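PDB 3PP9: putative streptothricin acetyltransferase from Bacillus anthracis, which probably transfers the acetyl group of acetyl coenzyme A to streptothricin-type antibiotics, as a member of the GNAT acetyltransferase family. Local coordinates for residues V28-M33 with Y45-V50; E21-F26 with V108-R113; F157-F162 with V177-Y182. All blocks are in the same frame, centred on the assembly; numbering follows the deposited sequence.

Contact 1 (V28-M33 with Y45-V50)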
loop_
_atom_site.group_PDB
_atom_site.type_symbol
_atom_site.label_atom_id
_atom_site.label_comp_id
_atom_site.label_asym_id
_atom_site.label_seq_id
_atom_site.Cartn_x
_atom_site.Cartn_y
_atom_site.Cartn_z
ATOM N N VAL A 28 -0.179 -12.985 -20.268
ATOM C CA VAL A 28 -0.125 -13.663 -18.996
ATOM C C VAL A 28 -0.021 -15.128 -19.413
ATOM O O VAL A 28 -0.907 -15.629 -20.101
ATOM C CB VAL A 28 -1.392 -13.474 -18.166
ATOM C CG1 VAL A 28 -1.400 -14.460 -16.963
ATOM C CG2 VAL A 28 -1.461 -12.027 -17.674
ATOM N N ASN A 29 1.062 -15.814 -19.037
ATOM C CA ASN A 29 1.220 -17.230 -19.374
ATOM C C ASN A 29 1.545 -18.099 -18.180
ATOM O O ASN A 29 1.643 -19.326 -18.304
ATOM C CB ASN A 29 2.296 -17.419 -20.448
ATOM C CG ASN A 29 3.632 -16.829 -20.063
ATOM O OD1 ASN A 29 3.842 -16.364 -18.938
ATOM N ND2 ASN A 29 4.550 -16.792 -21.032
ATOM N N ALA A 30 1.699 -17.457 -17.014
ATOM C CA ALA A 30 2.049 -18.147 -15.797
ATOM C C ALA A 30 1.816 -17.228 -14.629
ATOM O O ALA A 30 1.466 -16.064 -14.805
ATOM C CB ALA A 30 3.524 -18.528 -15.848
ATOM N N ARG A 31 2.001 -17.763 -13.433
ATOM C CA ARG A 31 1.843 -16.961 -12.231
ATOM C C ARG A 31 2.808 -17.417 -11.174
ATOM O O ARG A 31 3.242 -18.576 -11.161
ATOM C CB ARG A 31 0.418 -17.032 -11.669
ATOM C CG ARG A 31 -0.058 -18.415 -11.215
ATOM C CD ARG A 31 -1.420 -18.341 -10.548
ATOM N NE ARG A 31 -1.913 -19.662 -10.154
ATOM C CZ ARG A 31 -2.964 -19.888 -9.360
ATOM N NH1 ARG A 31 -3.645 -18.887 -8.802
ATOM N NH2 ARG A 31 -3.318 -21.137 -9.083
ATOM N N LEU A 32 3.213 -16.473 -10.326
ATOM C CA LEU A 32 4.092 -16.783 -9.206
ATOM C C LEU A 32 3.301 -17.392 -8.063
ATOM O O LEU A 32 2.168 -16.992 -7.771
ATOM C CB LEU A 32 4.883 -15.570 -8.700
ATOM C CG LEU A 32 6.242 -15.217 -9.333
ATOM C CD1 LEU A 32 6.225 -14.944 -10.803
ATOM C CD2 LEU A 32 6.861 -14.029 -8.609
HETATM N N MSE A 33 3.918 -18.388 -7.441
HETATM C CA MSE A 33 3.342 -19.097 -6.312
HETATM C C MSE A 33 4.263 -18.720 -5.176
HETATM O O MSE A 33 5.442 -19.031 -5.234
HETATM C CB MSE A 33 3.424 -20.604 -6.533
HETATM C CG MSE A 33 2.851 -21.067 -7.852
HETATM SE SE MSE A 33 0.972 -20.654 -8.007
HETATM C CE MSE A 33 0.251 -21.765 -6.573
ATOM N N TYR A 45 9.469 -18.094 -4.441
ATOM C CA TYR A 45 8.384 -18.380 -5.327
ATOM C C TYR A 45 8.765 -19.451 -6.316
ATOM O O TYR A 45 9.945 -19.774 -6.499
ATOM C CB TYR A 45 7.975 -17.125 -6.124
ATOM C CG TYR A 45 8.995 -16.685 -7.155
ATOM C CD1 TYR A 45 9.057 -17.305 -8.409
ATOM C CD2 TYR A 45 9.888 -15.663 -6.889
ATOM C CE1 TYR A 45 9.980 -16.929 -9.352
ATOM C CE2 TYR A 45 10.814 -15.274 -7.823
ATOM C CZ TYR A 45 10.853 -15.915 -9.068
ATOM O OH TYR A 45 11.772 -15.561 -10.028
ATOM N N THR A 46 7.729 -20.017 -6.912
ATOM C CA THR A 46 7.868 -20.993 -7.984
ATOM C C THR A 46 6.909 -20.451 -9.036
ATOM O O THR A 46 6.001 -19.672 -8.723
ATOM C CB THR A 46 7.525 -22.441 -7.602
ATOM O OG1 THR A 46 6.152 -22.555 -7.191
ATOM C CG2 THR A 46 8.459 -22.945 -6.499
ATOM N N VAL A 47 7.136 -20.835 -10.283
ATOM C CA VAL A 47 6.307 -20.381 -11.389
ATOM C C VAL A 47 5.382 -21.506 -11.829
ATOM O O VAL A 47 5.824 -22.649 -11.957
ATOM C CB VAL A 47 7.202 -19.945 -12.556
ATOM C CG1 VAL A 47 6.353 -19.632 -13.782
ATOM C CG2 VAL A 47 8.056 -18.745 -12.156
ATOM N N GLU A 48 4.105 -21.197 -12.030
ATOM C CA GLU A 48 3.116 -22.182 -12.475
ATOM C C GLU A 48 2.454 -21.678 -13.750
ATOM O O GLU A 48 1.997 -20.541 -13.807
ATOM C CB GLU A 48 2.032 -22.410 -11.418
ATOM C CG GLU A 48 1.017 -23.489 -11.790
ATOM C CD GLU A 48 -0.062 -23.728 -10.733
ATOM O OE1 GLU A 48 -0.973 -24.544 -10.990
ATOM O OE2 GLU A 48 -0.010 -23.114 -9.656
ATOM N N ASP A 49 2.389 -22.513 -14.783
ATOM C CA ASP A 49 1.742 -22.094 -16.019
ATOM C C ASP A 49 0.245 -21.939 -15.783
ATOM O O ASP A 49 -0.336 -22.645 -14.953
ATOM C CB ASP A 49 1.924 -23.153 -17.118
ATOM C CG ASP A 49 3.357 -23.249 -17.665
ATOM O OD1 ASP A 49 4.194 -22.373 -17.408
ATOM O OD2 ASP A 49 3.635 -24.237 -18.389
ATOM N N VAL A 50 -0.376 -21.020 -16.521
ATOM C CA VAL A 50 -1.827 -20.800 -16.476
ATOM C C VAL A 50 -2.290 -20.603 -17.923
ATOM O O VAL A 50 -1.482 -20.231 -18.773
ATOM C CB VAL A 50 -2.220 -19.563 -15.661
ATOM C CG1 VAL A 50 -1.783 -19.726 -14.209
ATOM C CG2 VAL A 50 -1.657 -18.289 -16.303
#
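R31 and E48 face each other as a hydrogen-bonded pair, and their backbones settle each other completely: R31 N gives its hydrogen to E48 O at 2.8 Å, and E48 N returns one to R31 O at 2.9 Å. The next such pair, M33 with T46, repeats the exchange, M33 N reaching T46 O at 2.8 Å and T46 N returning one to M33 O at 3.0 Å. At the other end V50 N bonds to N29 O over 3.2 Å, from well above the carbonyl plane. The segments belong to the antiparallel hairpin of strands 25-36 and 43-56, a two-stranded sheet beside the main sheet of this GNAT fold. The R31 and E48 side chains lie alongside each other and point the same way, but the salt bridge from NH2 to OE2 is long at 3.9 Å. On the other face one of two L32 conformers sits over the Y45 ring, CD2 3.9 Å from its centroid in a CH-pi contact. Y45 swings its ring to that side (chi1 70°), CG lying between the backbone N and carbonyl carbon, and its hydroxyl is hydrogen-bonded to K150 and E153. L32 O is taken by the side-chain amide of N143.

Contact 2 (E21-F26 with V108-R113). With ACO (acetyl coenzyme *a), chain D.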
loop_
_atom_site.group_PDB
_atom_site.type_symbol
_atom_site.label_atom_id
_atom_site.label_comp_id
_atom_site.label_asym_id
_atom_site.label_seq_id
_atom_site.Cartn_x
_atom_site.Cartn_y
_atom_site.Cartn_z
ATOM N N GLU A 21 0.539 6.390 -29.205
ATOM C CA GLU A 21 -0.150 5.265 -28.592
ATOM C C GLU A 21 0.965 4.274 -28.321
ATOM O O GLU A 21 1.725 3.925 -29.223
ATOM C CB GLU A 21 -1.173 4.605 -29.538
ATOM C CG GLU A 21 -2.391 5.440 -29.884
ATOM C CD GLU A 21 -3.339 4.770 -30.884
ATOM O OE1 GLU A 21 -3.007 3.687 -31.427
ATOM O OE2 GLU A 21 -4.424 5.345 -31.137
ATOM N N ILE A 22 1.091 3.865 -27.075
ATOM C CA ILE A 22 2.114 2.916 -26.701
ATOM C C ILE A 22 1.385 1.663 -26.276
ATOM O O ILE A 22 0.451 1.740 -25.489
ATOM C CB ILE A 22 2.977 3.503 -25.597
ATOM C CG1 ILE A 22 3.854 4.608 -26.206
ATOM C CG2 ILE A 22 3.837 2.429 -24.956
ATOM C CD1 ILE A 22 4.647 5.370 -25.235
ATOM N N ASP A 23 1.797 0.521 -26.821
ATOM C CA ASP A 23 1.161 -0.754 -26.500
ATOM C C ASP A 23 1.725 -1.267 -25.175
ATOM O O ASP A 23 2.859 -1.738 -25.148
ATOM C CB ASP A 23 1.434 -1.748 -27.626
ATOM C CG ASP A 23 0.704 -3.077 -27.440
ATOM O OD1 ASP A 23 0.143 -3.325 -26.353
ATOM O OD2 ASP A 23 0.675 -3.865 -28.402
ATOM N N ASP A 24 0.951 -1.158 -24.093
ATOM C CA ASP A 24 1.396 -1.644 -22.780
ATOM C C ASP A 24 0.784 -2.993 -22.458
ATOM O O ASP A 24 0.845 -3.439 -21.308
ATOM C CB ASP A 24 1.129 -0.662 -21.604
ATOM C CG ASP A 24 -0.352 -0.545 -21.220
ATOM O OD1 ASP A 24 -1.217 -1.079 -21.930
ATOM O OD2 ASP A 24 -0.651 0.095 -20.172
ATOM N N SER A 25 0.197 -3.657 -23.450
ATOM C CA SER A 25 -0.380 -4.966 -23.200
ATOM C C SER A 25 0.713 -6.012 -23.102
ATOM O O SER A 25 1.819 -5.852 -23.631
ATOM C CB SER A 25 -1.396 -5.362 -24.286
ATOM O OG SER A 25 -0.793 -5.605 -25.551
ATOM N N PHE A 26 0.381 -7.106 -22.420
ATOM C CA PHE A 26 1.303 -8.213 -22.257
ATOM C C PHE A 26 0.530 -9.501 -22.143
ATOM O O PHE A 26 -0.682 -9.508 -21.935
ATOM C CB PHE A 26 2.227 -8.016 -21.058
ATOM C CG PHE A 26 1.520 -7.867 -19.754
ATOM C CD1 PHE A 26 1.071 -6.618 -19.344
ATOM C CD2 PHE A 26 1.344 -8.950 -18.910
ATOM C CE1 PHE A 26 0.433 -6.447 -18.130
ATOM C CE2 PHE A 26 0.703 -8.787 -17.691
ATOM C CZ PHE A 26 0.237 -7.542 -17.310
ATOM N N VAL A 108 7.343 -0.298 -21.846
ATOM C CA VAL A 108 8.109 -0.242 -23.077
ATOM C C VAL A 108 7.124 -0.754 -24.153
ATOM O O VAL A 108 6.447 -1.788 -23.969
ATOM C CB VAL A 108 9.406 -1.073 -23.022
ATOM C CG1 VAL A 108 10.036 -1.210 -24.422
ATOM C CG2 VAL A 108 10.390 -0.434 -22.048
ATOM N N ASP A 109 7.000 -0.016 -25.254
ATOM C CA ASP A 109 6.111 -0.389 -26.358
ATOM C C ASP A 109 6.385 -1.858 -26.688
ATOM O O ASP A 109 7.540 -2.270 -26.814
ATOM C CB ASP A 109 6.410 0.524 -27.553
ATOM C CG ASP A 109 5.383 0.440 -28.692
ATOM O OD1 ASP A 109 4.220 0.061 -28.489
ATOM O OD2 ASP A 109 5.753 0.851 -29.820
ATOM N N LYS A 110 5.322 -2.638 -26.853
ATOM C CA LYS A 110 5.437 -4.077 -27.088
ATOM C C LYS A 110 6.480 -4.491 -28.110
ATOM O O LYS A 110 7.310 -5.366 -27.832
ATOM C CB LYS A 110 4.071 -4.690 -27.455
ATOM C CG LYS A 110 4.096 -6.216 -27.489
ATOM C CD LYS A 110 2.705 -6.818 -27.662
ATOM C CE LYS A 110 2.148 -6.589 -29.041
ATOM N NZ LYS A 110 0.765 -7.134 -29.222
ATOM N N LYS A 111 6.501 -3.829 -29.257
ATOM C CA LYS A 111 7.436 -4.239 -30.283
ATOM C C LYS A 111 8.912 -4.073 -29.950
ATOM O O LYS A 111 9.732 -4.713 -30.584
ATOM C CB LYS A 111 7.127 -3.548 -31.622
ATOM C CG LYS A 111 7.524 -2.108 -31.680
ATOM C CD LYS A 111 7.234 -1.485 -33.063
ATOM C CE LYS A 111 5.744 -1.274 -33.341
ATOM N NZ LYS A 111 5.184 -0.211 -32.456
ATOM N N TYR A 112 9.242 -3.253 -28.951
ATOM C CA TYR A 112 10.627 -3.000 -28.588
ATOM C C TYR A 112 11.108 -3.669 -27.307
ATOM O O TYR A 112 12.211 -3.369 -26.835
ATOM C CB TYR A 112 10.874 -1.492 -28.459
ATOM C CG TYR A 112 10.671 -0.725 -29.737
ATOM C CD1 TYR A 112 11.620 -0.768 -30.725
ATOM C CD2 TYR A 112 9.542 0.056 -29.952
ATOM C CE1 TYR A 112 11.451 -0.073 -31.900
ATOM C CE2 TYR A 112 9.364 0.755 -31.143
ATOM C CZ TYR A 112 10.328 0.682 -32.107
ATOM O OH TYR A 112 10.204 1.356 -33.307
ATOM N N ARG A 113 10.296 -4.539 -26.723
ATOM C CA ARG A 113 10.706 -5.199 -25.479
ATOM C C ARG A 113 11.804 -6.227 -25.674
ATOM O O ARG A 113 11.973 -6.789 -26.756
ATOM C CB ARG A 113 9.519 -5.846 -24.810
ATOM C CG ARG A 113 8.480 -4.849 -24.346
ATOM C CD ARG A 113 7.276 -5.536 -23.722
ATOM N NE ARG A 113 6.164 -4.590 -23.668
ATOM C CZ ARG A 113 4.892 -4.927 -23.580
ATOM N NH1 ARG A 113 4.542 -6.206 -23.466
ATOM N NH2 ARG A 113 3.969 -3.986 -23.642
HETATM N N1A ACO D . 10.945 -12.775 -19.128
HETATM C C2A ACO D . 12.142 -12.970 -18.543
HETATM N N3A ACO D . 13.067 -12.006 -18.427
HETATM C C4A ACO D . 12.813 -10.764 -18.912
HETATM C C5A ACO D . 11.536 -10.495 -19.578
HETATM C C6A ACO D . 10.583 -11.597 -19.677
HETATM N N6A ACO D . 9.397 -11.386 -20.280
HETATM N N7A ACO D . 11.546 -9.217 -19.973
HETATM C C8A ACO D . 12.737 -8.698 -19.598
HETATM N N9A ACO D . 13.483 -9.619 -18.960
HETATM C C1B ACO D . 14.857 -9.465 -18.455
HETATM C C2B ACO D . 15.777 -9.393 -19.676
HETATM O O2B ACO D . 16.181 -10.662 -20.209
HETATM C C3B ACO D . 16.942 -8.585 -19.172
HETATM O O3B ACO D . 17.865 -9.456 -18.532
HETATM P P3B ACO D . 19.457 -9.313 -18.695
HETATM O O7A ACO D . 19.779 -7.952 -18.114
HETATM O O8A ACO D . 19.663 -9.427 -20.184
HETATM O O9A ACO D . 19.953 -10.487 -17.876
HETATM C C4B ACO D . 16.319 -7.659 -18.146
HETATM O O4B ACO D . 15.082 -8.260 -17.731
HETATM C C5B ACO D . 16.078 -6.272 -18.727
HETATM O O5B ACO D . 15.054 -6.371 -19.720
HETATM P P1A ACO D . 14.749 -5.148 -20.711
HETATM O O1A ACO D . 14.952 -5.600 -22.138
HETATM O O2A ACO D . 15.511 -3.963 -20.195
HETATM O O3A ACO D . 13.169 -4.963 -20.416
HETATM P P2A ACO D . 12.083 -4.312 -21.387
HETATM O O4A ACO D . 11.470 -5.470 -22.120
HETATM O O5A ACO D . 12.625 -3.150 -22.175
HETATM O O6A ACO D . 11.022 -3.674 -20.349
HETATM C CBP ACO D . 8.991 -4.063 -19.122
HETATM C CCP ACO D . 10.458 -4.436 -19.294
HETATM C CDP ACO D . 8.442 -4.788 -17.902
HETATM C CEP ACO D . 8.872 -2.552 -18.933
HETATM C CAP ACO D . 8.199 -4.468 -20.372
HETATM O OAP ACO D . 8.114 -5.917 -20.436
HETATM C C9P ACO D . 6.791 -3.948 -20.401
HETATM O O9P ACO D . 6.545 -2.814 -20.731
HETATM N N8P ACO D . 5.792 -4.774 -20.063
HETATM C C7P ACO D . 4.380 -4.387 -20.116
HETATM C C6P ACO D . 3.995 -3.360 -19.084
HETATM C C5P ACO D . 4.321 -3.892 -17.718
HETATM O O5P ACO D . 4.098 -5.050 -17.414
HETATM N N4P ACO D . 4.861 -3.048 -16.867
HETATM C C3P ACO D . 5.227 -3.392 -15.506
HETATM C C2P ACO D . 3.943 -3.334 -14.680
HETATM S S1P ACO D . 4.279 -3.178 -12.938
HETATM C C ACO D . 4.652 -1.537 -12.782
HETATM O O ACO D . 4.667 -0.814 -13.756
HETATM C CH3 ACO D . 4.979 -1.001 -11.432
#
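The guanidinium of R113 meets the backbone of 21-26 end-on, NH1 and NH2 both donating to S25 O, each at 2.8 Å. Its chain leaves the backbone with chi1 at -65°, CG opposite the carbonyl carbon, and runs extended from CG to NE. This carries the flat group between the two segments, where NE also donates to V108 O at 2.8 Å. Bonds at both ends of the guanidinium, with V108 O and S25 O close to its plane, fix its rotation. One face then lies against acetyl coenzyme A, with C7P of the pantetheine arm over its centre, while K110 CA packs on the opposite face near the rim.

D23 is the other hub. With CG anti to the backbone N (chi1 -175°), its carboxylate folds into an Asx turn: OD1 accepts from S25 N and, through its syn lone pair, from S25 OG. OD2 is left to K110, whose chain bends at chi3 and brings NZ to 3.4 Å from it in a salt bridge. D23 N donates to the D109 carboxylate, OD1 at 3.0 Å, and K110 N to D23 O, backbone to backbone. The second oxygen of D109, OD2, holds K111 NZ in a salt bridge.

This is the turn after the strand 101-108, which in GNAT enzymes leads into the pyrophosphate-binding loop. V108 N donates to the pantetheine carbonyl O9P at 2.9 Å, and nearby T114, G116 and G118 donate backbone hydrogens to the cofactor. Since R113 spends its hydrogen bonds here on neutral backbone carbonyls, it is the N-H groups of its guanidinium that bridge the two segments, through S25 and V108; the charge may strengthen those bonds, and the flat group offers a wall to the pantetheine.

Contact 3 (F157-F162 with V177-Y182)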
loop_
_atom_site.group_PDB
_atom_site.type_symbol
_atom_site.label_atom_id
_atom_site.label_comp_id
_atom_site.label_asym_id
_atom_site.label_seq_id
_atom_site.Cartn_x
_atom_site.Cartn_y
_atom_site.Cartn_z
ATOM N N PHE A 157 15.946 -6.144 -7.791
ATOM C CA PHE A 157 14.868 -6.041 -6.827
ATOM C C PHE A 157 14.614 -7.378 -6.144
ATOM O O PHE A 157 14.866 -8.444 -6.715
ATOM C CB PHE A 157 13.564 -5.620 -7.513
ATOM C CG PHE A 157 13.542 -4.186 -8.014
ATOM C CD1 PHE A 157 14.164 -3.815 -9.205
ATOM C CD2 PHE A 157 12.836 -3.220 -7.320
ATOM C CE1 PHE A 157 14.108 -2.499 -9.663
ATOM C CE2 PHE A 157 12.775 -1.916 -7.779
ATOM C CZ PHE A 157 13.410 -1.545 -8.949
ATOM N N VAL A 158 14.126 -7.306 -4.911
ATOM C CA VAL A 158 13.777 -8.487 -4.131
ATOM C C VAL A 158 12.355 -8.328 -3.612
ATOM O O VAL A 158 11.859 -7.212 -3.453
ATOM C CB VAL A 158 14.736 -8.704 -2.962
ATOM C CG1 VAL A 158 16.155 -8.903 -3.487
ATOM C CG2 VAL A 158 14.674 -7.559 -2.011
ATOM N N ILE A 159 11.674 -9.443 -3.398
ATOM C CA ILE A 159 10.309 -9.399 -2.883
ATOM C C ILE A 159 10.336 -9.127 -1.378
ATOM O O ILE A 159 10.991 -9.845 -0.614
ATOM C CB ILE A 159 9.579 -10.711 -3.113
ATOM C CG1 ILE A 159 9.470 -10.987 -4.614
ATOM C CG2 ILE A 159 8.187 -10.622 -2.503
ATOM C CD1 ILE A 159 8.821 -12.314 -4.939
ATOM N N GLY A 160 9.617 -8.078 -0.972
ATOM C CA GLY A 160 9.528 -7.709 0.429
ATOM C C GLY A 160 8.183 -8.004 1.065
ATOM O O GLY A 160 8.071 -8.029 2.277
ATOM N N GLY A 161 7.161 -8.227 0.249
ATOM C CA GLY A 161 5.846 -8.506 0.789
ATOM C C GLY A 161 4.862 -8.916 -0.278
ATOM O O GLY A 161 5.179 -8.899 -1.457
ATOM N N PHE A 162 3.671 -9.306 0.156
ATOM C CA PHE A 162 2.625 -9.730 -0.770
ATOM C C PHE A 162 1.281 -9.593 -0.083
ATOM O O PHE A 162 1.209 -9.446 1.145
ATOM C CB PHE A 162 2.882 -11.128 -1.375
ATOM C CG PHE A 162 3.155 -12.227 -0.391
ATOM C CD1 PHE A 162 2.124 -12.852 0.285
ATOM C CD2 PHE A 162 4.445 -12.731 -0.258
ATOM C CE1 PHE A 162 2.396 -13.915 1.154
ATOM C CE2 PHE A 162 4.724 -13.787 0.601
ATOM C CZ PHE A 162 3.701 -14.372 1.305
ATOM N N VAL A 177 -2.692 -11.893 -6.702
ATOM C CA VAL A 177 -1.894 -11.571 -5.514
ATOM C C VAL A 177 -0.976 -10.399 -5.823
ATOM O O VAL A 177 -0.323 -10.373 -6.868
ATOM C CB VAL A 177 -1.013 -12.775 -5.092
ATOM C CG1 VAL A 177 -0.214 -12.484 -3.820
ATOM C CG2 VAL A 177 -1.870 -14.060 -4.899
ATOM N N ALA A 178 -0.949 -9.410 -4.935
ATOM C CA ALA A 178 -0.057 -8.262 -5.086
ATOM C C ALA A 178 1.306 -8.656 -4.545
ATOM O O ALA A 178 1.400 -9.288 -3.483
ATOM C CB ALA A 178 -0.584 -7.067 -4.270
ATOM N N ILE A 179 2.361 -8.297 -5.273
ATOM C CA ILE A 179 3.731 -8.577 -4.877
ATOM C C ILE A 179 4.469 -7.241 -4.808
ATOM O O ILE A 179 4.422 -6.447 -5.749
ATOM C CB ILE A 179 4.460 -9.529 -5.838
ATOM C CG1 ILE A 179 3.678 -10.838 -5.985
ATOM C CG2 ILE A 179 5.872 -9.802 -5.331
ATOM C CD1 ILE A 179 4.334 -11.853 -6.925
ATOM N N TYR A 180 5.135 -7.002 -3.690
ATOM C CA TYR A 180 5.881 -5.741 -3.477
ATOM C C TYR A 180 7.396 -5.986 -3.602
ATOM O O TYR A 180 7.957 -6.815 -2.886
ATOM C CB TYR A 180 5.457 -5.138 -2.143
ATOM C CG TYR A 180 3.956 -4.960 -2.130
ATOM C CD1 TYR A 180 3.365 -3.836 -2.665
ATOM C CD2 TYR A 180 3.138 -5.954 -1.622
ATOM C CE1 TYR A 180 1.968 -3.698 -2.666
ATOM C CE2 TYR A 180 1.761 -5.819 -1.618
ATOM C CZ TYR A 180 1.190 -4.707 -2.145
ATOM O OH TYR A 180 -0.186 -4.618 -2.120
ATOM N N TRP A 181 8.020 -5.259 -4.531
ATOM C CA TRP A 181 9.438 -5.416 -4.862
ATOM C C TRP A 181 10.208 -4.200 -4.428
ATOM O O TRP A 181 9.719 -3.083 -4.571
ATOM C CB TRP A 181 9.611 -5.600 -6.370
ATOM C CG TRP A 181 9.042 -6.866 -6.946
ATOM C CD1 TRP A 181 7.760 -7.071 -7.366
ATOM C CD2 TRP A 181 9.758 -8.074 -7.222
ATOM N NE1 TRP A 181 7.633 -8.346 -7.875
ATOM C CE2 TRP A 181 8.844 -8.979 -7.802
ATOM C CE3 TRP A 181 11.079 -8.482 -7.031
ATOM C CZ2 TRP A 181 9.218 -10.273 -8.172
ATOM C CZ3 TRP A 181 11.451 -9.746 -7.409
ATOM C CH2 TRP A 181 10.515 -10.638 -7.977
ATOM N N TYR A 182 11.426 -4.446 -3.947
ATOM C CA TYR A 182 12.299 -3.423 -3.403
ATOM C C TYR A 182 13.734 -3.510 -3.866
ATOM O O TYR A 182 14.289 -4.593 -3.952
ATOM C CB TYR A 182 12.335 -3.592 -1.864
ATOM C CG TYR A 182 10.982 -3.362 -1.233
ATOM C CD1 TYR A 182 10.617 -2.115 -0.750
ATOM C CD2 TYR A 182 10.039 -4.378 -1.176
ATOM C CE1 TYR A 182 9.343 -1.892 -0.225
ATOM C CE2 TYR A 182 8.767 -4.152 -0.651
ATOM C CZ TYR A 182 8.445 -2.923 -0.146
ATOM O OH TYR A 182 7.163 -2.717 0.331
#
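I159 lays its CG1 over the six-membered ring of W181, 3.5 Å from the centroid and only 8° off the ring normal, a close CH-pi contact. With chi1 at -62°, CG1 stands opposite the carbonyl carbon and CG2 is left to touch CG2 of I179 at 3.7 Å. F157 adds to this dense side, its CB packing on W181 CE3. The face bearing I159, W181 and I179 is closed further by I43, Y45 and L32 of the hairpin. Strands 158-163 and 178-184 pair antiparallel, with a classic beta bulge where G160 and G161 both face Y180. G160 N donates to Y180 O at 2.8 Å, and Y180 N in turn donates to G161 O at 2.9 Å. On the reverse face Y182 is buried, its ring turning an edge to G160 with CD2 3.7 Å from G160 N. The looser, solvent side is at V158 and Y180: V158 is exposed, its CG2 3.6 Å from Y182 O, and the Y180 ring, its edge against G161 and F162, remains partly exposed. The Y182 hydroxyl bonds to D163 of the second subunit, and G161 and F162 pair antiparallel with a strand of that chain, carrying the sheet across the interface.

Contacts 1 and 2 share strand 25-36: it leaves the cofactor at contact 2 and enters the hairpin of contact 1, their centres 21 Å apart. Contact 1 in turn leans on contact 3, 15 Å away between centres, where L32 CD2, in one of two conformers, packs on I179 CD1 at 3.7 Å and Y45 CD2 meets I159 CD1 at 4.0 Å. Contacts 2 and 3 lie on opposite sides of the chain's centre, with nearest atoms about 11 Å apart. Contact 2 alone supplies residues to the acetyl coenzyme A pocket; the side chains of N29 in contact 1 and W181 in contact 3 stay about 7 and 8 Å from the cofactor.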